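Local atomic coordinates of tRNA (cytosine(38)-C(5))-methyltransferase (Schizosaccharomyces pombe, PDB entry 6FDF), a protein that methylates carbon 5 of cytosine 38 in the anticodon loop of tRNA(Asp), and less efficiently of tRNA(Glu), using S-adenosyl-L-methionine as methyl donor. Residues A[63-75]-A[103-117]. Sequence-based numbering, arbitrary orientation.
Sequences ISTLTAKDFDAFD and QAFLNILNVLPHVNN. With SAH (S-adenosyl-L-homocysteine), chain E.
Ile63, Ala68 and Phe71 pack against Ala104, Ile108, Val111 and Val115 on one side of the Rossmann-like methyltransferase sheet, where helix 103-111 and the turn after it pack on the 3-10 turn 63-65, the loop after it and helix 68-74, with polar grips along the contact. At the cofactor end, Ile63 CG2 lies 3.7 Å from Ile108 CD1. The backbone N of Ile63 meanwhile donates to N1 of the S-adenosylhomocysteine adenine in a straight bond (2.9 Å, 179°), and Ala104 CB comes close to the adenine N6, so the contact forms part of the cofactor pocket.

Next along, the amide of Asn107 reads the backbone of 63-66. Asn107 ND2 reaches Leu66 O at 3.0 Å, in the carbonyl plane and on a lone pair, because chi1 of -178° carries the Asn107 amide away from its own backbone N; it also makes a weak, bent bond to Ile63 O. These two carbonyls facing ND2 set the flip of the amide, and a water donating to both Asn107 OD1 and Leu66 O agrees with it. Val111 CG1 then fits beside the start of helix 68-74, 3.4 Å from Ala68 N and 3.6 Å from Phe71 CD2, while Val115 CG1 touches Phe71 CB.

The far end is held by Asp72, whose OD1 accepts from Asn116 N (2.8 Å, 174°) on the syn side, somewhat out of the carboxylate plane. Its OD2 is linked through a water to His114 O. Replacing Asp72 by an alanine removes both carboxylate oxygens, and Asn116 N would probably lose its acceptor and His114 O its water link, letting the turn at 114-117 drift from the helix. Thr67 and Asp70 close a capping box at the start of that helix.

On the sheet side, Leu66 and Ile108 meet Leu16 of strand 11-16, and Phe71 touches Leu14 and stacks with Trp79; Ile63 rests on Ile40 of strand 34-41, whereas Phe105 and Leu109 turn to helix 134-145.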
loop_
_atom_site.group_PDB
_atom_site.type_symbol
_atom_site.label_atom_id
_atom_site.label_comp_id
_atom_site.label_asym_id
_atom_site.label_seq_id
_atom_site.Cartn_x
_atom_site.Cartn_y
_atom_site.Cartn_z
ATOM N N ILE A 63 10.173 3.844 14.938
ATOM C CA ILE A 63 8.972 4.539 15.395
ATOM C C ILE A 63 8.627 4.191 16.837
ATOM O O ILE A 63 7.996 4.991 17.536
ATOM C CB ILE A 63 7.828 4.231 14.403
ATOM C CG1 ILE A 63 8.057 5.030 13.119
ATOM C CG2 ILE A 63 6.443 4.529 14.993
ATOM C CD1 ILE A 63 7.200 4.614 11.948
ATOM N N SER A 64 9.078 3.037 17.326
ATOM C CA SER A 64 8.833 2.693 18.719
ATOM C C SER A 64 9.623 3.556 19.696
ATOM O O SER A 64 9.323 3.528 20.896
ATOM C CB SER A 64 9.178 1.229 18.962
ATOM O OG SER A 64 10.585 1.068 19.025
ATOM N N THR A 65 10.604 4.329 19.225
ATOM C CA THR A 65 11.381 5.204 20.091
ATOM C C THR A 65 10.930 6.654 20.030
ATOM O O THR A 65 11.488 7.489 20.749
ATOM C CB THR A 65 12.879 5.124 19.749
ATOM O OG1 THR A 65 13.128 5.779 18.496
ATOM C CG2 THR A 65 13.336 3.677 19.668
ATOM N N LEU A 66 9.935 6.972 19.200
ATOM C CA LEU A 66 9.447 8.340 19.124
ATOM C C LEU A 66 8.821 8.757 20.449
ATOM O O LEU A 66 8.118 7.980 21.097
ATOM C CB LEU A 66 8.418 8.465 17.996
ATOM C CG LEU A 66 8.968 8.534 16.572
ATOM C CD1 LEU A 66 7.828 8.374 15.563
ATOM C CD2 LEU A 66 9.697 9.847 16.358
ATOM N N THR A 67 9.084 9.995 20.848
ATOM C CA THR A 67 8.540 10.581 22.063
ATOM C C THR A 67 7.585 11.713 21.722
ATOM O O THR A 67 7.506 12.175 20.581
ATOM C CB THR A 67 9.656 11.132 22.947
ATOM O OG1 THR A 67 10.274 12.228 22.259
ATOM C CG2 THR A 67 10.691 10.055 23.238
ATOM N N ALA A 68 6.876 12.189 22.747
ATOM C CA ALA A 68 5.966 13.307 22.537
ATOM C C ALA A 68 6.723 14.552 22.099
ATOM O O ALA A 68 6.220 15.331 21.282
ATOM C CB ALA A 68 5.166 13.586 23.808
ATOM N N LYS A 69 7.943 14.738 22.612
ATOM C CA LYS A 69 8.772 15.862 22.184
ATOM C C LYS A 69 9.133 15.760 20.705
ATOM O O LYS A 69 9.243 16.784 20.017
ATOM C CB LYS A 69 10.036 15.933 23.041
ATOM C CG LYS A 69 9.771 16.245 24.504
ATOM C CD LYS A 69 11.069 16.476 25.271
ATOM C CE LYS A 69 11.738 17.774 24.847
ATOM N NZ LYS A 69 12.804 18.194 25.801
ATOM N N ASP A 70 9.346 14.539 20.202
ATOM C CA ASP A 70 9.571 14.357 18.768
ATOM C C ASP A 70 8.356 14.803 17.964
ATOM O O ASP A 70 8.479 15.566 16.997
ATOM C CB ASP A 70 9.902 12.896 18.456
ATOM C CG ASP A 70 11.211 12.440 19.073
ATOM O OD1 ASP A 70 12.127 13.278 19.244
ATOM O OD2 ASP A 70 11.327 11.232 19.380
ATOM N N PHE A 71 7.170 14.316 18.337
ATOM C CA PHE A 71 5.957 14.721 17.633
ATOM C C PHE A 71 5.716 16.222 17.750
ATOM O O PHE A 71 5.229 16.854 16.803
ATOM C CB PHE A 71 4.760 13.945 18.173
ATOM C CG PHE A 71 4.731 12.504 17.751
ATOM C CD1 PHE A 71 4.479 12.162 16.434
ATOM C CD2 PHE A 71 4.942 11.495 18.673
ATOM C CE1 PHE A 71 4.444 10.837 16.040
ATOM C CE2 PHE A 71 4.908 10.166 18.286
ATOM C CZ PHE A 71 4.660 9.837 16.968
ATOM N N ASP A 72 6.062 16.812 18.903
ATOM C CA ASP A 72 5.917 18.254 19.079
ATOM C C ASP A 72 6.802 19.017 18.103
ATOM O O ASP A 72 6.374 20.014 17.509
ATOM C CB ASP A 72 6.263 18.655 20.512
ATOM C CG ASP A 72 5.206 18.230 21.517
ATOM O OD1 ASP A 72 4.055 17.972 21.108
ATOM O OD2 ASP A 72 5.532 18.171 22.726
ATOM N N ALA A 73 8.046 18.565 17.935
ATOM C CA ALA A 73 8.949 19.210 16.988
ATOM C C ALA A 73 8.458 19.064 15.550
ATOM O O ALA A 73 8.578 20.002 14.754
ATOM C CB ALA A 73 10.355 18.632 17.137
ATOM N N PHE A 74 7.922 17.892 15.192
ATOM C CA PHE A 74 7.348 17.723 13.858
ATOM C C PHE A 74 6.211 18.710 13.617
ATOM O O PHE A 74 6.080 19.258 12.516
ATOM C CB PHE A 74 6.847 16.290 13.667
ATOM C CG PHE A 74 7.942 15.266 13.600
ATOM C CD1 PHE A 74 9.114 15.529 12.907
ATOM C CD2 PHE A 74 7.798 14.038 14.222
ATOM C CE1 PHE A 74 10.129 14.588 12.843
ATOM C CE2 PHE A 74 8.811 13.092 14.166
ATOM C CZ PHE A 74 9.976 13.368 13.475
ATOM N N ASP A 75 5.349 18.898 14.616
ATOM C CA ASP A 75 4.262 19.878 14.574
ATOM C C ASP A 75 3.401 19.708 13.319
ATOM O O ASP A 75 3.224 20.628 12.518
ATOM C CB ASP A 75 4.818 21.299 14.674
ATOM C CG ASP A 75 3.732 22.339 14.859
ATOM O OD1 ASP A 75 2.747 22.052 15.574
ATOM O OD2 ASP A 75 3.865 23.440 14.287
ATOM N N GLN A 103 5.075 -2.979 18.594
ATOM C CA GLN A 103 5.276 -2.098 19.729
ATOM C C GLN A 103 5.307 -0.666 19.237
ATOM O O GLN A 103 4.893 0.253 19.952
ATOM C CB GLN A 103 6.573 -2.470 20.451
ATOM C CG GLN A 103 7.000 -1.518 21.553
ATOM C CD GLN A 103 7.838 -2.204 22.622
ATOM O OE1 GLN A 103 9.064 -2.080 22.640
ATOM N NE2 GLN A 103 7.180 -2.939 23.512
ATOM N N ALA A 104 5.846 -0.465 18.029
ATOM C CA ALA A 104 5.868 0.859 17.423
ATOM C C ALA A 104 4.464 1.434 17.273
ATOM O O ALA A 104 4.248 2.617 17.559
ATOM C CB ALA A 104 6.554 0.795 16.059
ATOM N N PHE A 105 3.490 0.631 16.826
ATOM C CA PHE A 105 2.144 1.190 16.707
ATOM C C PHE A 105 1.566 1.498 18.081
ATOM O O PHE A 105 0.941 2.546 18.277
ATOM C CB PHE A 105 1.227 0.238 15.934
ATOM C CG PHE A 105 -0.188 0.752 15.770
ATOM C CD1 PHE A 105 -0.446 1.895 15.026
ATOM C CD2 PHE A 105 -1.255 0.083 16.355
ATOM C CE1 PHE A 105 -1.734 2.372 14.878
ATOM C CE2 PHE A 105 -2.555 0.546 16.204
ATOM C CZ PHE A 105 -2.795 1.693 15.463
ATOM N N LEU A 106 1.814 0.624 19.060
ATOM C CA LEU A 106 1.316 0.882 20.404
ATOM C C LEU A 106 2.038 2.070 21.024
ATOM O O LEU A 106 1.448 2.805 21.827
ATOM C CB LEU A 106 1.469 -0.363 21.274
ATOM C CG LEU A 106 0.748 -1.595 20.722
ATOM C CD1 LEU A 106 0.916 -2.798 21.643
ATOM C CD2 LEU A 106 -0.727 -1.287 20.479
ATOM N N ASN A 107 3.298 2.290 20.640
ATOM C CA ASN A 107 4.003 3.478 21.106
ATOM C C ASN A 107 3.332 4.743 20.588
ATOM O O ASN A 107 3.172 5.714 21.337
ATOM C CB ASN A 107 5.471 3.432 20.682
ATOM C CG ASN A 107 6.256 4.636 21.182
ATOM O OD1 ASN A 107 6.410 4.834 22.387
ATOM N ND2 ASN A 107 6.759 5.445 20.253
ATOM N N ILE A 108 2.920 4.749 19.315
ATOM C CA ILE A 108 2.195 5.906 18.791
ATOM C C ILE A 108 0.953 6.160 19.634
ATOM O O ILE A 108 0.669 7.297 20.026
ATOM C CB ILE A 108 1.836 5.704 17.307
ATOM C CG1 ILE A 108 3.100 5.637 16.446
ATOM C CG2 ILE A 108 0.946 6.842 16.814
ATOM C CD1 ILE A 108 2.836 5.157 15.028
ATOM N N LEU A 109 0.189 5.100 19.916
ATOM C CA LEU A 109 -1.053 5.258 20.668
ATOM C C LEU A 109 -0.795 5.712 22.099
ATOM O O LEU A 109 -1.612 6.442 22.674
ATOM C CB LEU A 109 -1.837 3.945 20.684
ATOM C CG LEU A 109 -2.242 3.330 19.344
ATOM C CD1 LEU A 109 -3.054 2.061 19.577
ATOM C CD2 LEU A 109 -3.009 4.324 18.491
ATOM N N ASN A 110 0.318 5.269 22.694
ATOM C CA ASN A 110 0.668 5.667 24.053
ATOM C C ASN A 110 1.187 7.098 24.121
ATOM O O ASN A 110 1.039 7.760 25.155
ATOM C CB ASN A 110 1.719 4.715 24.621
ATOM C CG ASN A 110 1.113 3.458 25.210
ATOM O OD1 ASN A 110 -0.006 3.473 25.719
ATOM N ND2 ASN A 110 1.863 2.361 25.157
ATOM N N VAL A 111 1.811 7.582 23.052
ATOM C CA VAL A 111 2.396 8.917 23.081
ATOM C C VAL A 111 1.416 9.990 22.607
ATOM O O VAL A 111 1.472 11.130 23.084
ATOM C CB VAL A 111 3.685 8.916 22.237
ATOM C CG1 VAL A 111 4.177 10.323 21.991
ATOM C CG2 VAL A 111 4.764 8.063 22.912
ATOM N N LEU A 112 0.491 9.635 21.712
ATOM C CA LEU A 112 -0.466 10.592 21.156
ATOM C C LEU A 112 -1.155 11.467 22.200
ATOM O O LEU A 112 -1.230 12.688 21.987
ATOM C CB LEU A 112 -1.493 9.825 20.312
ATOM C CG LEU A 112 -2.686 10.604 19.762
ATOM C CD1 LEU A 112 -2.214 11.666 18.793
ATOM C CD2 LEU A 112 -3.666 9.641 19.090
ATOM N N PRO A 113 -1.662 10.942 23.326
ATOM C CA PRO A 113 -2.371 11.810 24.287
ATOM C C PRO A 113 -1.471 12.806 24.997
ATOM O O PRO A 113 -1.984 13.670 25.726
ATOM C CB PRO A 113 -2.966 10.815 25.293
ATOM C CG PRO A 113 -2.947 9.489 24.597
ATOM C CD PRO A 113 -1.744 9.522 23.723
ATOM N N HIS A 114 -0.160 12.712 24.818
ATOM C CA HIS A 114 0.789 13.567 25.516
ATOM C C HIS A 114 1.296 14.722 24.662
ATOM O O HIS A 114 2.104 15.518 25.152
ATOM C CB HIS A 114 1.980 12.739 25.996
ATOM C CG HIS A 114 1.659 11.793 27.112
ATOM N ND1 HIS A 114 1.284 10.485 26.890
ATOM C CD2 HIS A 114 1.675 11.956 28.454
ATOM C CE1 HIS A 114 1.081 9.885 28.050
ATOM N NE2 HIS A 114 1.311 10.757 29.015
ATOM N N VAL A 115 0.877 14.824 23.397
ATOM C CA VAL A 115 1.455 15.832 22.511
ATOM C C VAL A 115 0.838 17.198 22.799
ATOM O O VAL A 115 -0.266 17.318 23.335
ATOM C CB VAL A 115 1.287 15.448 21.028
ATOM C CG1 VAL A 115 1.965 14.103 20.731
ATOM C CG2 VAL A 115 -0.190 15.441 20.628
ATOM N N ASN A 116 1.584 18.249 22.443
ATOM C CA ASN A 116 1.105 19.611 22.668
ATOM C C ASN A 116 -0.134 19.910 21.835
ATOM O O ASN A 116 -1.086 20.534 22.321
ATOM C CB ASN A 116 2.208 20.617 22.334
ATOM C CG ASN A 116 3.232 20.761 23.443
ATOM O OD1 ASN A 116 2.900 20.713 24.625
ATOM N ND2 ASN A 116 4.488 20.952 23.062
ATOM N N ASN A 117 -0.138 19.482 20.574
ATOM C CA ASN A 117 -1.209 19.799 19.631
ATOM C C ASN A 117 -1.595 18.523 18.890
ATOM O O ASN A 117 -0.884 18.097 17.974
ATOM C CB ASN A 117 -0.780 20.889 18.656
ATOM C CG ASN A 117 -0.368 22.163 19.359
ATOM O OD1 ASN A 117 0.806 22.528 19.372
ATOM N ND2 ASN A 117 -1.335 22.844 19.957
HETATM N N SAH E . 3.169 2.675 3.211
HETATM C CA SAH E . 4.497 2.548 2.651
HETATM C CB SAH E . 5.153 1.222 3.046
HETATM C CG SAH E . 4.599 0.692 4.367
HETATM S SD SAH E . 5.064 -0.984 4.678
HETATM C C SAH E . 4.439 2.694 1.164
HETATM O O SAH E . 3.339 2.975 0.640
HETATM O OXT SAH E . 5.501 2.540 0.523
HETATM C "C5'" SAH E . 5.531 -0.730 6.354
HETATM C "C4'" SAH E . 6.843 0.053 6.399
HETATM O "O4'" SAH E . 7.088 0.386 7.753
HETATM C "C3'" SAH E . 8.046 -0.737 5.882
HETATM O "O3'" SAH E . 8.754 0.035 4.914
HETATM C "C2'" SAH E . 8.943 -0.909 7.111
HETATM O "O2'" SAH E . 10.329 -0.748 6.792
HETATM C "C1'" SAH E . 8.467 0.210 8.028
HETATM N N9 SAH E . 8.560 -0.099 9.471
HETATM C C8 SAH E . 8.163 -1.225 10.098
HETATM N N7 SAH E . 8.406 -1.141 11.428
HETATM C C5 SAH E . 8.968 0.058 11.677
HETATM C C6 SAH E . 9.467 0.783 12.863
HETATM N N6 SAH E . 9.411 0.222 14.091
HETATM N N1 SAH E . 9.978 2.021 12.664
HETATM C C2 SAH E . 10.037 2.587 11.445
HETATM N N3 SAH E . 9.601 1.985 10.323
HETATM C C4 SAH E . 9.073 0.736 10.378
HETATM O O HOH W 1 8.305 6.508 23.298
HETATM O O HOH W 2 2.329 18.587 19.205
HETATM O O HOH W 3 4.327 17.147 24.841
HETATM O O HOH W 4 2.929 20.882 18.085
#